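Local coordinates for protein blue-light receptor of the BLUF-family (Rhodobacter sphaeroides, PDB 2BYC) that binds a flavin chromophore and probably acts as a bacterial blue-light photoreceptor of the BLUF family, at residues 6-11 with 52-57; 12-17 with 43-48. All coordinates share one frame; numbering follows the deposited sequence.

Interaction 1. Residues 6-11 with 52-57. With FMN (flavin mononucleotide), chain C.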
# COMPACT_ATOMS: atom_id res chain seq x y z
N VAL A 6 -7.76 0.82 11.33
CA VAL A 6 -6.71 1.84 11.05
C VAL A 6 -6.22 1.77 9.60
O VAL A 6 -6.47 0.84 8.94
CB VAL A 6 -5.56 1.70 12.01
CG1 VAL A 6 -5.99 2.15 13.44
CG2 VAL A 6 -4.99 0.27 11.95
N SER A 7 -5.55 2.82 9.12
CA SER A 7 -4.84 2.77 7.84
C SER A 7 -3.38 3.13 8.11
O SER A 7 -3.12 4.21 8.65
CB SER A 7 -5.45 3.82 6.87
OG SER A 7 -4.82 3.79 5.58
N LEU A 8 -2.44 2.29 7.71
CA LEU A 8 -1.01 2.67 7.79
C LEU A 8 -0.41 2.79 6.42
O LEU A 8 -0.72 1.97 5.59
CB LEU A 8 -0.25 1.56 8.54
CG LEU A 8 1.18 1.65 8.97
CD1 LEU A 8 1.12 0.64 10.10
CD2 LEU A 8 2.01 1.03 7.85
N THR A 9 0.43 3.80 6.20
CA THR A 9 1.10 3.95 4.91
C THR A 9 2.56 4.13 5.25
O THR A 9 2.84 4.91 6.14
CB THR A 9 0.65 5.27 4.24
OG1 THR A 9 -0.73 5.12 3.91
CG2 THR A 9 1.36 5.51 2.99
N TYR A 10 3.44 3.40 4.55
CA TYR A 10 4.87 3.48 4.73
C TYR A 10 5.49 3.56 3.34
O TYR A 10 4.88 3.28 2.34
CB TYR A 10 5.40 2.25 5.56
CG TYR A 10 5.37 1.00 4.73
CD1 TYR A 10 6.30 0.80 3.74
CD2 TYR A 10 4.42 -0.01 4.97
CE1 TYR A 10 6.26 -0.30 2.95
CE2 TYR A 10 4.38 -1.15 4.18
CZ TYR A 10 5.32 -1.30 3.20
OH TYR A 10 5.36 -2.37 2.36
N ARG A 11 6.72 4.03 3.30
CA ARG A 11 7.50 4.16 2.07
C ARG A 11 8.72 3.34 2.35
O ARG A 11 9.19 3.34 3.51
CB ARG A 11 7.93 5.62 1.95
CG ARG A 11 8.55 5.95 0.63
CD ARG A 11 8.84 7.45 0.50
NE ARG A 11 9.98 7.80 1.32
CZ ARG A 11 11.20 8.03 0.85
NH1 ARG A 11 11.42 8.01 -0.46
NH2 ARG A 11 12.18 8.33 1.70
N GLN A 52 3.18 1.68 0.46
CA GLN A 52 2.11 0.74 0.76
C GLN A 52 1.12 1.31 1.78
O GLN A 52 1.54 1.92 2.74
CB GLN A 52 2.65 -0.65 1.16
CG GLN A 52 1.52 -1.61 1.19
CD GLN A 52 1.95 -3.00 1.55
OE1 GLN A 52 2.89 -3.21 2.32
NE2 GLN A 52 1.26 -3.94 1.00
N THR A 53 -0.17 1.16 1.50
CA THR A 53 -1.23 1.50 2.43
C THR A 53 -1.96 0.23 2.77
O THR A 53 -2.41 -0.45 1.84
CB THR A 53 -2.23 2.38 1.76
OG1 THR A 53 -1.61 3.66 1.51
CG2 THR A 53 -3.46 2.59 2.67
N ILE A 54 -2.07 -0.10 4.05
CA ILE A 54 -2.86 -1.29 4.45
C ILE A 54 -3.82 -0.83 5.45
O ILE A 54 -3.50 0.08 6.25
CB ILE A 54 -1.97 -2.37 5.15
CG1 ILE A 54 -1.20 -1.70 6.29
CG2 ILE A 54 -1.08 -3.10 4.13
CD1 ILE A 54 -0.27 -2.58 7.04
N GLU A 55 -5.02 -1.38 5.41
CA GLU A 55 -6.06 -0.87 6.34
C GLU A 55 -6.78 -2.09 6.85
O GLU A 55 -6.90 -3.08 6.17
CB GLU A 55 -7.01 0.06 5.67
CG GLU A 55 -7.58 -0.49 4.42
CD GLU A 55 -8.27 0.56 3.60
OE1 GLU A 55 -8.11 1.74 3.90
OE2 GLU A 55 -9.00 0.19 2.66
N GLY A 56 -7.16 -2.05 8.09
CA GLY A 56 -7.79 -3.20 8.72
C GLY A 56 -7.75 -3.02 10.22
O GLY A 56 -7.44 -1.97 10.66
N PRO A 57 -8.10 -4.05 10.99
CA PRO A 57 -8.01 -4.01 12.48
C PRO A 57 -6.60 -3.53 12.99
O PRO A 57 -5.53 -4.05 12.55
CB PRO A 57 -8.25 -5.46 12.91
CG PRO A 57 -8.88 -6.21 11.65
CD PRO A 57 -8.71 -5.28 10.42
N1 FMN C . 2.71 -9.80 2.53
C2 FMN C . 1.37 -9.80 2.85
O2 FMN C . 0.85 -10.84 3.32
N3 FMN C . 0.60 -8.70 2.68
C4 FMN C . 1.20 -7.62 2.15
O4 FMN C . 0.56 -6.62 2.04
C4A FMN C . 2.55 -7.59 1.81
N5 FMN C . 3.12 -6.45 1.27
C5A FMN C . 4.49 -6.38 1.00
C6 FMN C . 5.07 -5.23 0.50
C7 FMN C . 6.43 -5.15 0.15
C7M FMN C . 7.06 -3.81 -0.26
C8 FMN C . 7.21 -6.27 0.36
C8M FMN C . 8.71 -6.26 0.08
C9 FMN C . 6.65 -7.43 0.88
C9A FMN C . 5.26 -7.48 1.20
N10 FMN C . 4.67 -8.66 1.71
C10 FMN C . 3.31 -8.68 2.03
C1' FMN C . 5.36 -9.98 1.66
C2' FMN C . 5.51 -10.33 3.12
O2' FMN C . 6.70 -9.67 3.45
C3' FMN C . 5.57 -11.83 3.45
O3' FMN C . 6.81 -12.32 3.04
C4' FMN C . 4.49 -12.71 2.87
O4' FMN C . 3.18 -12.49 3.44
C5' FMN C . 4.84 -14.18 3.15
O5' FMN C . 5.39 -14.93 2.06
P FMN C . 5.39 -16.51 2.34
O1P FMN C . 5.86 -17.30 1.10
O2P FMN C . 6.36 -16.69 3.49
O3P FMN C . 3.95 -16.76 2.71

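Interaction 2. Residues 12-17 with 43-48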
# COMPACT_ATOMS: atom_id res chain seq x y z
N SER A 12 9.19 2.60 1.34
CA SER A 12 10.46 1.85 1.43
C SER A 12 11.18 1.94 0.16
O SER A 12 10.60 2.29 -0.86
CB SER A 12 10.26 0.38 1.74
OG SER A 12 9.53 -0.25 0.74
N ARG A 13 12.48 1.64 0.21
CA ARG A 13 13.29 1.48 -0.99
C ARG A 13 13.24 0.09 -1.49
O ARG A 13 13.48 -0.87 -0.75
CB ARG A 13 14.76 1.71 -0.68
CG ARG A 13 15.20 3.07 -0.91
CD ARG A 13 16.24 3.13 -2.03
NE ARG A 13 16.28 4.50 -2.55
CZ ARG A 13 16.90 4.85 -3.67
NH1 ARG A 13 17.53 3.91 -4.40
NH2 ARG A 13 16.84 6.11 -4.08
N VAL A 14 12.99 -0.01 -2.77
CA VAL A 14 12.97 -1.29 -3.45
C VAL A 14 14.29 -2.03 -3.35
O VAL A 14 15.33 -1.44 -3.48
CB VAL A 14 12.59 -1.05 -4.89
CG1 VAL A 14 13.04 -2.14 -5.76
CG2 VAL A 14 11.08 -0.90 -4.96
N ARG A 15 14.25 -3.32 -3.07
CA ARG A 15 15.45 -4.06 -3.08
C ARG A 15 15.23 -5.43 -3.72
O ARG A 15 15.32 -6.50 -3.07
CB ARG A 15 15.99 -4.15 -1.67
CG ARG A 15 17.42 -4.50 -1.66
CD ARG A 15 17.69 -5.34 -0.44
NE ARG A 15 19.11 -5.46 -0.22
CZ ARG A 15 19.66 -5.85 0.91
NH1 ARG A 15 18.89 -6.18 1.97
NH2 ARG A 15 21.00 -5.94 0.97
N LEU A 16 14.94 -5.38 -5.02
CA LEU A 16 14.41 -6.53 -5.77
C LEU A 16 15.47 -7.19 -6.66
O LEU A 16 16.08 -6.53 -7.47
CB LEU A 16 13.30 -6.02 -6.67
CG LEU A 16 12.09 -5.36 -6.02
CD1 LEU A 16 11.08 -5.19 -7.11
CD2 LEU A 16 11.58 -6.31 -5.00
N ALA A 17 15.69 -8.49 -6.52
CA ALA A 17 16.70 -9.18 -7.35
C ALA A 17 16.13 -9.20 -8.76
O ALA A 17 16.83 -8.94 -9.73
CB ALA A 17 16.98 -10.59 -6.80
N LEU A 43 -0.46 -1.15 -3.07
CA LEU A 43 0.96 -1.05 -3.10
C LEU A 43 1.39 -0.32 -4.33
O LEU A 43 1.03 -0.68 -5.46
CB LEU A 43 1.47 -2.42 -3.18
CG LEU A 43 2.96 -2.76 -3.29
CD1 LEU A 43 3.73 -2.18 -2.13
CD2 LEU A 43 3.17 -4.25 -3.47
N LEU A 44 2.16 0.74 -4.15
CA LEU A 44 2.56 1.55 -5.28
C LEU A 44 4.00 1.16 -5.50
O LEU A 44 4.74 1.12 -4.56
CB LEU A 44 2.40 3.07 -5.02
CG LEU A 44 0.99 3.57 -4.66
CD1 LEU A 44 0.55 3.21 -3.32
CD2 LEU A 44 1.01 5.01 -4.60
N TYR A 45 4.38 0.95 -6.75
CA TYR A 45 5.71 0.54 -7.06
C TYR A 45 6.16 1.38 -8.28
O TYR A 45 5.45 1.39 -9.26
CB TYR A 45 5.75 -0.95 -7.30
CG TYR A 45 7.02 -1.37 -8.00
CD1 TYR A 45 8.25 -1.42 -7.33
CD2 TYR A 45 6.99 -1.67 -9.36
CE1 TYR A 45 9.43 -1.78 -8.01
CE2 TYR A 45 8.12 -2.03 -10.03
CZ TYR A 45 9.32 -2.06 -9.38
OH TYR A 45 10.42 -2.42 -10.15
N ASN A 46 7.30 2.09 -8.20
CA ASN A 46 7.71 2.99 -9.35
C ASN A 46 9.06 2.58 -9.81
O ASN A 46 9.66 3.27 -10.64
CB ASN A 46 7.77 4.45 -8.91
CG ASN A 46 8.88 4.72 -7.87
OD1 ASN A 46 9.14 5.83 -7.50
ND2 ASN A 46 9.49 3.71 -7.41
N GLY A 47 9.54 1.46 -9.30
CA GLY A 47 10.83 0.96 -9.68
C GLY A 47 11.92 1.30 -8.69
O GLY A 47 12.99 0.71 -8.74
N VAL A 48 11.68 2.24 -7.79
CA VAL A 48 12.72 2.67 -6.85
C VAL A 48 12.28 2.57 -5.41
O VAL A 48 13.08 2.25 -4.54
CB VAL A 48 13.14 4.13 -7.16
CG1 VAL A 48 14.27 4.64 -6.29
CG2 VAL A 48 13.52 4.24 -8.65
O HOH W 1 15.59 1.32 -5.29

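Interaction 1. Residues 6-11 with 52-57
Tyr-10 and Gln-52 sit side by side on the flavin-facing side of two central antiparallel strands, and together they reach FMN. The tyrosine CG stands between its backbone N and carbonyl carbon (chi1 72°), which swings the ring across to the neighbouring strand. There Tyr-10 CZ packs 3.4 Å from Gln-52 CB, and Tyr-10 OH donates a hydrogen bond to Gln-52 OE1 at 2.6 Å. Ring and amide planes are 84° apart, and the hydroxyl approaches from above the carbonyl plane. Gln-52 is extended, with CG anti to its backbone N (chi1 -169°), and this carries the amide to the isoalloxazine edge. Its NE2 donates to FMN N5 at 3.1 Å and to FMN O4 at 3.0 Å, so both ends of the amide are engaged and its rotation is fixed. A phenylalanine in place of Tyr-10 would probably leave Gln-52 OE1 without this donor and the amide less firmly held against the flavin. Further along the same face, Leu-8 CB meets Ile-54 CG1 at 4.1 Å. On the reverse face, Thr-9 OG1 and Thr-53 OG1 share a hydrogen bond, though the place of the second is less sure. Paired backbone bonds run from Tyr-10 with Gln-52 to Val-6 with Gly-56. The chain turns a corner at Gly-56, where a CB would press on the Glu-55 carbonyl O and on Pro-57 CD. Helix 58-69 covers the flavin-facing side through Phe-65 and Ile-68, helix 120-131 touches the threonines through His-125, and strands 77-84 and 40-45 continue the sheet beyond either strand.

Interaction 2. Residues 12-17 with 43-48
Val-14 and Tyr-45 cross at about a right angle where the end of strand 5-14 meets the turn of the beta hairpin 40-45/49-55, at one rim of the ferredoxin-like BLUF fold. With its CG1 anti to the backbone N (chi1 158°), Val-14 turns its other methyl, CG2, to the tyrosine. That methyl lies in the plane of the ring, at its edge, 3.6 Å from Tyr-45 CE1. Leu-16 comes from the opposite direction to the tyrosine side chain and sets CD1 3.9 Å from the same CE1, so one ring corner receives both aliphatic groups. One face of the ring is covered from within the hairpin, by Gly-47 N above its centre; Phe-50 and helix 19-37, through Pro-19 and Ile-23, add further packing around Tyr-45. On the outer side, Arg-13 and Val-48 run alongside each other, and the valine CG1 lies over one face of the guanidinium, toward its rim, 3.7 Å from Arg-13 NH2. A single direct backbone bond ties the segments: Val-14 N donates to Val-48 O at 2.9 Å, from 43° out of the carbonyl plane. The same Val-48 O also accepts from a water at 2.8 Å, which donates weakly to Val-14 O as well.

In the fold
Both interactions use strand 5-14, one after the other along its length, and their centres lie about 17 Å apart. Interaction 1 is buried in the middle of the sheet: true strand pairing, regular backbone bonds, and a tyrosine-glutamine pair of which the glutamine bonds the flavin. Interaction 2 is partly buried at the rim, where the strand gives way to loop; aliphatic and aromatic groups, one direct backbone bond and a water replace the strand pairing. Strands 40-45 and 49-55 are sheet neighbours that follow each other in the chain, so strand 5-14 meets one arm of their hairpin in interaction 1 and the other arm with its turn in interaction 2. They also touch directly, Gln-52 CB packing 3.8 Å from Leu-43 CD1.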